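KmHsv2 (Kluyveromyces marxianus, PDB 3VU4) probably binds phosphoinositides on membranes, as a seven-bladed beta-propeller of the PROPPIN family related to the autophagy protein Atg18. Local coordinates at residues R138-L150 and P197-M209. Residues are numbered along the deposited sequence; the frame is centred on the assembly and turned at random.
Sequences RFGGVCEFSNGLL and PIKMVRLNRKSDM. With SO4 (sulfate ion), chain J.
Glu144 reaches Leu203 through a side chain whose CG lies anti to the backbone N (chi1 -153°) and which then bends at chi2, bringing the carboxylate to the neighbouring strand. There Glu144 OE1 accepts the backbone N-H of Leu203 (OE1 to N 2.6 Å) through its syn lone pair, although the N-H...O angle of 137° shows a bent bond. The isobutyl group of Leu203 runs past the carboxylate in the opposite direction, and its CD1 packs 3.7 Å from Ser146 CB. A leucine in place of Glu144 would probably leave the amide of Leu203 without this acceptor and the two strands without their side-chain-to-backbone tie. The second polar link joins turn to turn: Ser207 OG donates to Ser146 O at 3.0 Å from above the carbonyl plane, while the N-H of Leu149, closing the type I' turn 146-149, approaches the same oxygen from the opposite face. Toward the other end of the strands the contact is apolar. Val142 CG1 meets Val201 CG2 at 4.0 Å, and Val142 CG2 meets Ile198 CG2 at the same distance, the latter side chains crossing at about a right angle. Arg202 directs NH1 back to Val201 O and pairs through NH2 with Asp245 of the following blade. Strands 142-146 and 198-203 run nearly parallel, 10° between directions, yet their axes come no closer than 6.6 Å and side chains fill the interval. Each is the first strand, at one edge, of a four-stranded antiparallel sheet; the contact joins such axis-lining strands of neighbouring blades in a seven-bladed beta-propeller.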
ATOM      1  N   ARG A 138     -20.993  -5.291   2.497  1.00 50.78           N
ATOM      2  CA  ARG A 138     -21.201  -4.614   1.225  1.00 50.69           C
ATOM      3  C   ARG A 138     -20.413  -3.306   1.233  1.00 49.20           C
ATOM      4  O   ARG A 138     -20.574  -2.480   2.131  1.00 50.84           O
ATOM      5  CB  ARG A 138     -22.693  -4.338   1.016  1.00 53.66           C
ATOM      6  CG  ARG A 138     -23.526  -5.607   0.927  1.00 58.51           C
ATOM      7  CD  ARG A 138     -23.250  -6.369  -0.370  1.00 62.56           C
ATOM      8  NE  ARG A 138     -24.046  -5.839  -1.473  1.00 67.11           N
ATOM      9  CZ  ARG A 138     -25.044  -6.498  -2.054  1.00 69.81           C
ATOM     10  NH1 ARG A 138     -25.722  -5.932  -3.046  1.00 69.48           N
ATOM     11  NH2 ARG A 138     -25.350  -7.729  -1.652  1.00 70.78           N
ATOM     12  N   PHE A 139     -19.550  -3.124   0.242  1.00 45.81           N
ATOM     13  CA  PHE A 139     -18.748  -1.917   0.167  1.00 42.44           C
ATOM     14  C   PHE A 139     -18.886  -1.255  -1.209  1.00 40.88           C
ATOM     15  O   PHE A 139     -19.538  -1.800  -2.096  1.00 39.71           O
ATOM     16  CB  PHE A 139     -17.287  -2.261   0.479  1.00 42.17           C
ATOM     17  CG  PHE A 139     -16.561  -2.938  -0.645  1.00 41.31           C
ATOM     18  CD1 PHE A 139     -17.151  -3.986  -1.350  1.00 39.57           C
ATOM     19  CD2 PHE A 139     -15.275  -2.533  -0.993  1.00 41.47           C
ATOM     20  CE1 PHE A 139     -16.469  -4.619  -2.389  1.00 38.86           C
ATOM     21  CE2 PHE A 139     -14.580  -3.161  -2.036  1.00 42.29           C
ATOM     22  CZ  PHE A 139     -15.179  -4.205  -2.732  1.00 41.13           C
ATOM     23  N   GLY A 140     -18.271  -0.087  -1.382  1.00 39.44           N
ATOM     24  CA  GLY A 140     -18.376   0.624  -2.644  1.00 37.26           C
ATOM     25  C   GLY A 140     -17.164   0.593  -3.555  1.00 36.03           C
ATOM     26  O   GLY A 140     -16.983   1.502  -4.352  1.00 36.19           O
ATOM     27  N   GLY A 141     -16.325  -0.430  -3.441  1.00 34.86           N
ATOM     28  CA  GLY A 141     -15.162  -0.506  -4.308  1.00 35.47           C
ATOM     29  C   GLY A 141     -13.791  -0.371  -3.667  1.00 37.22           C
ATOM     30  O   GLY A 141     -12.806  -0.898  -4.186  1.00 36.88           O
ATOM     31  N   VAL A 142     -13.711   0.329  -2.542  1.00 38.07           N
ATOM     32  CA  VAL A 142     -12.433   0.513  -1.867  1.00 38.79           C
ATOM     33  C   VAL A 142     -12.348  -0.230  -0.538  1.00 40.79           C
ATOM     34  O   VAL A 142     -13.264  -0.177   0.278  1.00 41.71           O
ATOM     35  CB  VAL A 142     -12.176   2.004  -1.587  1.00 37.78           C
ATOM     36  CG1 VAL A 142     -10.807   2.188  -0.958  1.00 37.70           C
ATOM     37  CG2 VAL A 142     -12.301   2.805  -2.877  1.00 37.19           C
ATOM     38  N   CYS A 143     -11.247  -0.927  -0.312  1.00 42.78           N
ATOM     39  CA  CYS A 143     -11.086  -1.609   0.955  1.00 46.22           C
ATOM     40  C   CYS A 143      -9.645  -2.004   1.202  1.00 46.46           C
ATOM     41  O   CYS A 143      -8.934  -2.430   0.298  1.00 48.96           O
ATOM     42  CB  CYS A 143     -11.994  -2.837   1.030  1.00 49.05           C
ATOM     43  SG  CYS A 143     -11.315  -4.338   0.347  1.00 52.89           S
ATOM     44  N   GLU A 144      -9.210  -1.835   2.436  1.00 46.07           N
ATOM     45  CA  GLU A 144      -7.860  -2.192   2.801  1.00 46.94           C
ATOM     46  C   GLU A 144      -7.927  -2.951   4.112  1.00 47.18           C
ATOM     47  O   GLU A 144      -8.780  -2.689   4.960  1.00 45.81           O
ATOM     48  CB  GLU A 144      -6.984  -0.949   2.980  1.00 47.28           C
ATOM     49  CG  GLU A 144      -5.505  -1.226   2.725  1.00 51.35           C
ATOM     50  CD  GLU A 144      -4.586  -0.460   3.652  1.00 53.90           C
ATOM     51  OE1 GLU A 144      -4.927   0.680   4.021  1.00 57.43           O
ATOM     52  OE2 GLU A 144      -3.514  -0.992   4.005  1.00 55.89           O
ATOM     53  N   PHE A 145      -7.038  -3.917   4.263  1.00 48.66           N
ATOM     54  CA  PHE A 145      -6.992  -4.691   5.481  1.00 49.01           C
ATOM     55  C   PHE A 145      -5.552  -4.790   5.912  1.00 48.90           C
ATOM     56  O   PHE A 145      -4.690  -5.181   5.131  1.00 48.61           O
ATOM     57  CB  PHE A 145      -7.540  -6.094   5.270  1.00 49.48           C
ATOM     58  CG  PHE A 145      -7.443  -6.948   6.489  1.00 49.91           C
ATOM     59  CD1 PHE A 145      -8.241  -6.683   7.598  1.00 51.27           C
ATOM     60  CD2 PHE A 145      -6.508  -7.974   6.563  1.00 50.39           C
ATOM     61  CE1 PHE A 145      -8.108  -7.428   8.771  1.00 51.99           C
ATOM     62  CE2 PHE A 145      -6.365  -8.725   7.729  1.00 52.47           C
ATOM     63  CZ  PHE A 145      -7.169  -8.450   8.837  1.00 51.51           C
ATOM     64  N   SER A 146      -5.286  -4.428   7.157  1.00 49.56           N
ATOM     65  CA  SER A 146      -3.927  -4.504   7.664  1.00 50.62           C
ATOM     66  C   SER A 146      -3.923  -4.478   9.171  1.00 50.35           C
ATOM     67  O   SER A 146      -4.697  -3.743   9.789  1.00 48.95           O
ATOM     68  CB  SER A 146      -3.085  -3.334   7.140  1.00 51.72           C
ATOM     69  OG  SER A 146      -1.795  -3.331   7.729  1.00 49.89           O
ATOM     70  N   ASN A 147      -3.061  -5.302   9.755  1.00 51.38           N
ATOM     71  CA  ASN A 147      -2.918  -5.346  11.198  1.00 51.43           C
ATOM     72  C   ASN A 147      -4.272  -5.497  11.910  1.00 50.40           C
ATOM     73  O   ASN A 147      -4.605  -4.710  12.795  1.00 48.53           O
ATOM     74  CB  ASN A 147      -2.243  -4.055  11.634  1.00 54.48           C
ATOM     75  CG  ASN A 147      -1.463  -4.208  12.893  1.00 57.69           C
ATOM     76  OD1 ASN A 147      -0.238  -4.228  12.866  1.00 60.27           O
ATOM     77  ND2 ASN A 147      -2.163  -4.325  14.016  1.00 60.35           N
ATOM     78  N   GLY A 148      -5.057  -6.491  11.503  1.00 49.64           N
ATOM     79  CA  GLY A 148      -6.353  -6.724  12.118  1.00 49.04           C
ATOM     80  C   GLY A 148      -7.448  -5.678  11.933  1.00 50.40           C
ATOM     81  O   GLY A 148      -8.522  -5.799  12.532  1.00 52.03           O
ATOM     82  N   LEU A 149      -7.212  -4.665  11.106  1.00 48.43           N
ATOM     83  CA  LEU A 149      -8.214  -3.628  10.898  1.00 46.51           C
ATOM     84  C   LEU A 149      -8.725  -3.606   9.450  1.00 45.79           C
ATOM     85  O   LEU A 149      -7.941  -3.650   8.504  1.00 45.64           O
ATOM     86  CB  LEU A 149      -7.609  -2.276  11.270  1.00 46.97           C
ATOM     87  CG  LEU A 149      -8.531  -1.167  11.765  1.00 48.96           C
ATOM     88  CD1 LEU A 149      -9.267  -1.635  13.006  1.00 48.86           C
ATOM     89  CD2 LEU A 149      -7.704   0.079  12.081  1.00 47.60           C
ATOM     90  N   LEU A 150     -10.042  -3.539   9.282  1.00 43.58           N
ATOM     91  CA  LEU A 150     -10.637  -3.508   7.950  1.00 41.55           C
ATOM     92  C   LEU A 150     -11.253  -2.139   7.674  1.00 41.91           C
ATOM     93  O   LEU A 150     -12.060  -1.639   8.468  1.00 41.63           O
ATOM     94  CB  LEU A 150     -11.727  -4.576   7.818  1.00 40.94           C
ATOM     95  CG  LEU A 150     -12.350  -4.789   6.430  1.00 42.92           C
ATOM     96  CD1 LEU A 150     -11.357  -5.542   5.530  1.00 41.15           C
ATOM     97  CD2 LEU A 150     -13.656  -5.592   6.554  1.00 42.66           C
ATOM     98  N   PRO A 197     -15.951  10.472  -4.827  1.00 40.11           N
ATOM     99  CA  PRO A 197     -15.580   9.075  -4.597  1.00 39.72           C
ATOM    100  C   PRO A 197     -14.134   8.930  -4.144  1.00 39.13           C
ATOM    101  O   PRO A 197     -13.242   9.594  -4.672  1.00 40.64           O
ATOM    102  CB  PRO A 197     -15.824   8.428  -5.962  1.00 39.00           C
ATOM    103  CG  PRO A 197     -16.975   9.200  -6.488  1.00 38.62           C
ATOM    104  CD  PRO A 197     -16.608  10.630  -6.138  1.00 39.21           C
ATOM    105  N   ILE A 198     -13.904   8.058  -3.170  1.00 37.10           N
ATOM    106  CA  ILE A 198     -12.562   7.822  -2.673  1.00 37.39           C
ATOM    107  C   ILE A 198     -11.697   7.079  -3.692  1.00 38.84           C
ATOM    108  O   ILE A 198     -12.118   6.085  -4.304  1.00 37.76           O
ATOM    109  CB  ILE A 198     -12.601   7.014  -1.360  1.00 39.57           C
ATOM    110  CG1 ILE A 198     -12.927   7.955  -0.192  1.00 40.86           C
ATOM    111  CG2 ILE A 198     -11.275   6.284  -1.138  1.00 38.54           C
ATOM    112  CD1 ILE A 198     -13.141   7.246   1.116  1.00 41.93           C
ATOM    113  N   LYS A 199     -10.476   7.574  -3.863  1.00 39.42           N
ATOM    114  CA  LYS A 199      -9.524   6.976  -4.782  1.00 39.19           C
ATOM    115  C   LYS A 199      -8.896   5.739  -4.151  1.00 39.35           C
ATOM    116  O   LYS A 199      -8.877   4.663  -4.758  1.00 40.65           O
ATOM    117  CB  LYS A 199      -8.442   7.995  -5.143  1.00 40.10           C
ATOM    118  CG  LYS A 199      -7.376   7.474  -6.101  1.00 41.77           C
ATOM    119  CD  LYS A 199      -7.997   6.902  -7.353  1.00 41.03           C
ATOM    120  CE  LYS A 199      -6.939   6.516  -8.364  1.00 43.79           C
ATOM    121  NZ  LYS A 199      -7.542   5.679  -9.438  1.00 45.91           N
ATOM    122  N   MET A 200      -8.383   5.899  -2.935  1.00 38.35           N
ATOM    123  CA  MET A 200      -7.762   4.797  -2.200  1.00 37.81           C
ATOM    124  C   MET A 200      -7.584   5.173  -0.736  1.00 37.14           C
ATOM    125  O   MET A 200      -7.584   6.358  -0.397  1.00 37.06           O
ATOM    126  CB  MET A 200      -6.390   4.466  -2.781  1.00 37.23           C
ATOM    127  CG  MET A 200      -5.403   5.610  -2.696  1.00 38.74           C
ATOM    128  SD  MET A 200      -3.762   5.141  -3.258  1.00 41.70           S
ATOM    129  CE  MET A 200      -3.915   5.558  -4.969  1.00 42.85           C
ATOM    130  N   VAL A 201      -7.449   4.170   0.129  1.00 35.18           N
ATOM    131  CA  VAL A 201      -7.225   4.432   1.548  1.00 34.43           C
ATOM    132  C   VAL A 201      -5.990   3.664   1.980  1.00 35.62           C
ATOM    133  O   VAL A 201      -5.692   2.603   1.441  1.00 34.48           O
ATOM    134  CB  VAL A 201      -8.442   4.042   2.435  1.00 32.27           C
ATOM    135  CG1 VAL A 201      -9.678   4.828   1.990  1.00 31.51           C
ATOM    136  CG2 VAL A 201      -8.681   2.563   2.393  1.00 28.45           C
ATOM    137  N   ARG A 202      -5.257   4.209   2.943  1.00 37.15           N
ATOM    138  CA  ARG A 202      -4.038   3.561   3.394  1.00 38.75           C
ATOM    139  C   ARG A 202      -3.824   3.621   4.900  1.00 39.89           C
ATOM    140  O   ARG A 202      -3.824   4.701   5.505  1.00 39.75           O
ATOM    141  CB  ARG A 202      -2.840   4.197   2.684  1.00 41.17           C
ATOM    142  CG  ARG A 202      -2.805   3.961   1.176  1.00 43.23           C
ATOM    143  CD  ARG A 202      -2.301   2.556   0.856  1.00 44.35           C
ATOM    144  NE  ARG A 202      -2.120   2.348  -0.578  1.00 45.91           N
ATOM    145  CZ  ARG A 202      -3.101   2.094  -1.440  1.00 45.88           C
ATOM    146  NH1 ARG A 202      -4.358   1.998  -1.032  1.00 46.80           N
ATOM    147  NH2 ARG A 202      -2.824   1.954  -2.725  1.00 47.35           N
ATOM    148  N   LEU A 203      -3.636   2.445   5.494  1.00 40.10           N
ATOM    149  CA  LEU A 203      -3.385   2.314   6.920  1.00 38.55           C
ATOM    150  C   LEU A 203      -1.886   2.435   7.171  1.00 39.16           C
ATOM    151  O   LEU A 203      -1.080   1.998   6.346  1.00 38.24           O
ATOM    152  CB  LEU A 203      -3.858   0.950   7.420  1.00 36.76           C
ATOM    153  CG  LEU A 203      -5.365   0.702   7.501  1.00 37.91           C
ATOM    154  CD1 LEU A 203      -5.626  -0.768   7.789  1.00 37.86           C
ATOM    155  CD2 LEU A 203      -5.977   1.581   8.581  1.00 36.35           C
ATOM    156  N   ASN A 204      -1.510   3.045   8.295  1.00 39.53           N
ATOM    157  CA  ASN A 204      -0.099   3.154   8.630  1.00 39.85           C
ATOM    158  C   ASN A 204       0.304   1.842   9.318  1.00 39.73           C
ATOM    159  O   ASN A 204      -0.554   1.014   9.632  1.00 38.27           O
ATOM    160  CB  ASN A 204       0.175   4.395   9.509  1.00 38.93           C
ATOM    161  CG  ASN A 204      -0.543   4.361  10.863  1.00 41.91           C
ATOM    162  OD1 ASN A 204      -1.445   3.552  11.101  1.00 39.76           O
ATOM    163  ND2 ASN A 204      -0.147   5.272  11.751  1.00 40.32           N
ATOM    164  N   ARG A 205       1.603   1.636   9.507  1.00 41.89           N
ATOM    165  CA  ARG A 205       2.132   0.420  10.120  1.00 44.49           C
ATOM    166  C   ARG A 205       1.348  -0.112  11.316  1.00 46.74           C
ATOM    167  O   ARG A 205       0.983  -1.287  11.355  1.00 46.67           O
ATOM    168  CB  ARG A 205       3.573   0.657  10.549  1.00 48.17           C
ATOM    169  CG  ARG A 205       4.614  -0.046   9.726  1.00 52.45           C
ATOM    170  CD  ARG A 205       5.175  -1.255  10.451  1.00 56.90           C
ATOM    171  NE  ARG A 205       6.546  -1.546  10.023  1.00 62.54           N
ATOM    172  CZ  ARG A 205       6.923  -1.722   8.756  1.00 65.18           C
ATOM    173  NH1 ARG A 205       6.029  -1.637   7.774  1.00 66.15           N
ATOM    174  NH2 ARG A 205       8.197  -1.975   8.466  1.00 66.08           N
ATOM    175  N   LYS A 206       1.105   0.753  12.296  1.00 48.47           N
ATOM    176  CA  LYS A 206       0.385   0.371  13.501  1.00 51.05           C
ATOM    177  C   LYS A 206      -1.127   0.259  13.317  1.00 51.67           C
ATOM    178  O   LYS A 206      -1.807  -0.349  14.143  1.00 53.69           O
ATOM    179  CB  LYS A 206       0.676   1.374  14.612  1.00 53.67           C
ATOM    180  CG  LYS A 206       2.138   1.479  14.977  1.00 57.80           C
ATOM    181  CD  LYS A 206       2.386   2.647  15.920  1.00 59.08           C
ATOM    182  CE  LYS A 206       3.869   2.792  16.225  1.00 61.81           C
ATOM    183  NZ  LYS A 206       4.169   4.078  16.920  1.00 63.55           N
ATOM    184  N   SER A 207      -1.648   0.849  12.247  1.00 49.97           N
ATOM    185  CA  SER A 207      -3.081   0.829  11.958  1.00 49.16           C
ATOM    186  C   SER A 207      -3.863   1.800  12.828  1.00 47.81           C
ATOM    187  O   SER A 207      -5.084   1.707  12.916  1.00 48.31           O
ATOM    188  CB  SER A 207      -3.665  -0.577  12.129  1.00 49.57           C
ATOM    189  OG  SER A 207      -3.320  -1.412  11.040  1.00 53.76           O
ATOM    190  N   ASP A 208      -3.165   2.727  13.471  1.00 46.01           N
ATOM    191  CA  ASP A 208      -3.831   3.707  14.314  1.00 44.78           C
ATOM    192  C   ASP A 208      -4.250   4.926  13.501  1.00 43.64           C
ATOM    193  O   ASP A 208      -4.965   5.794  13.996  1.00 44.13           O
ATOM    194  CB  ASP A 208      -2.928   4.120  15.479  1.00 47.11           C
ATOM    195  CG  ASP A 208      -1.575   4.604  15.026  1.00 51.80           C
ATOM    196  OD1 ASP A 208      -1.222   5.760  15.330  1.00 55.67           O
ATOM    197  OD2 ASP A 208      -0.852   3.830  14.369  1.00 57.31           O
ATOM    198  N   MET A 209      -3.806   4.992  12.250  1.00 41.84           N
ATOM    199  CA  MET A 209      -4.186   6.097  11.370  1.00 40.36           C
ATOM    200  C   MET A 209      -4.483   5.582   9.968  1.00 38.26           C
ATOM    201  O   MET A 209      -3.966   4.542   9.551  1.00 39.46           O
ATOM    202  CB  MET A 209      -3.079   7.156  11.300  1.00 41.70           C
ATOM    203  CG  MET A 209      -2.881   7.944  12.588  1.00 46.24           C
ATOM    204  SD  MET A 209      -1.737   9.333  12.391  1.00 50.22           S
ATOM    205  CE  MET A 209      -0.119   8.451  12.091  1.00 54.08           C
TER
HETATM  206  S   SO4 J 408      -0.985  -8.258   9.336  0.50 68.49           S
HETATM  207  O1  SO4 J 408      -1.971  -8.674  10.352  0.50 68.04           O
HETATM  208  O2  SO4 J 408      -0.200  -7.113   9.834  0.50 67.03           O
HETATM  209  O3  SO4 J 408      -0.089  -9.382   9.056  0.50 67.09           O
HETATM  210  O4  SO4 J 408      -1.685  -7.883   8.091  0.50 67.56           O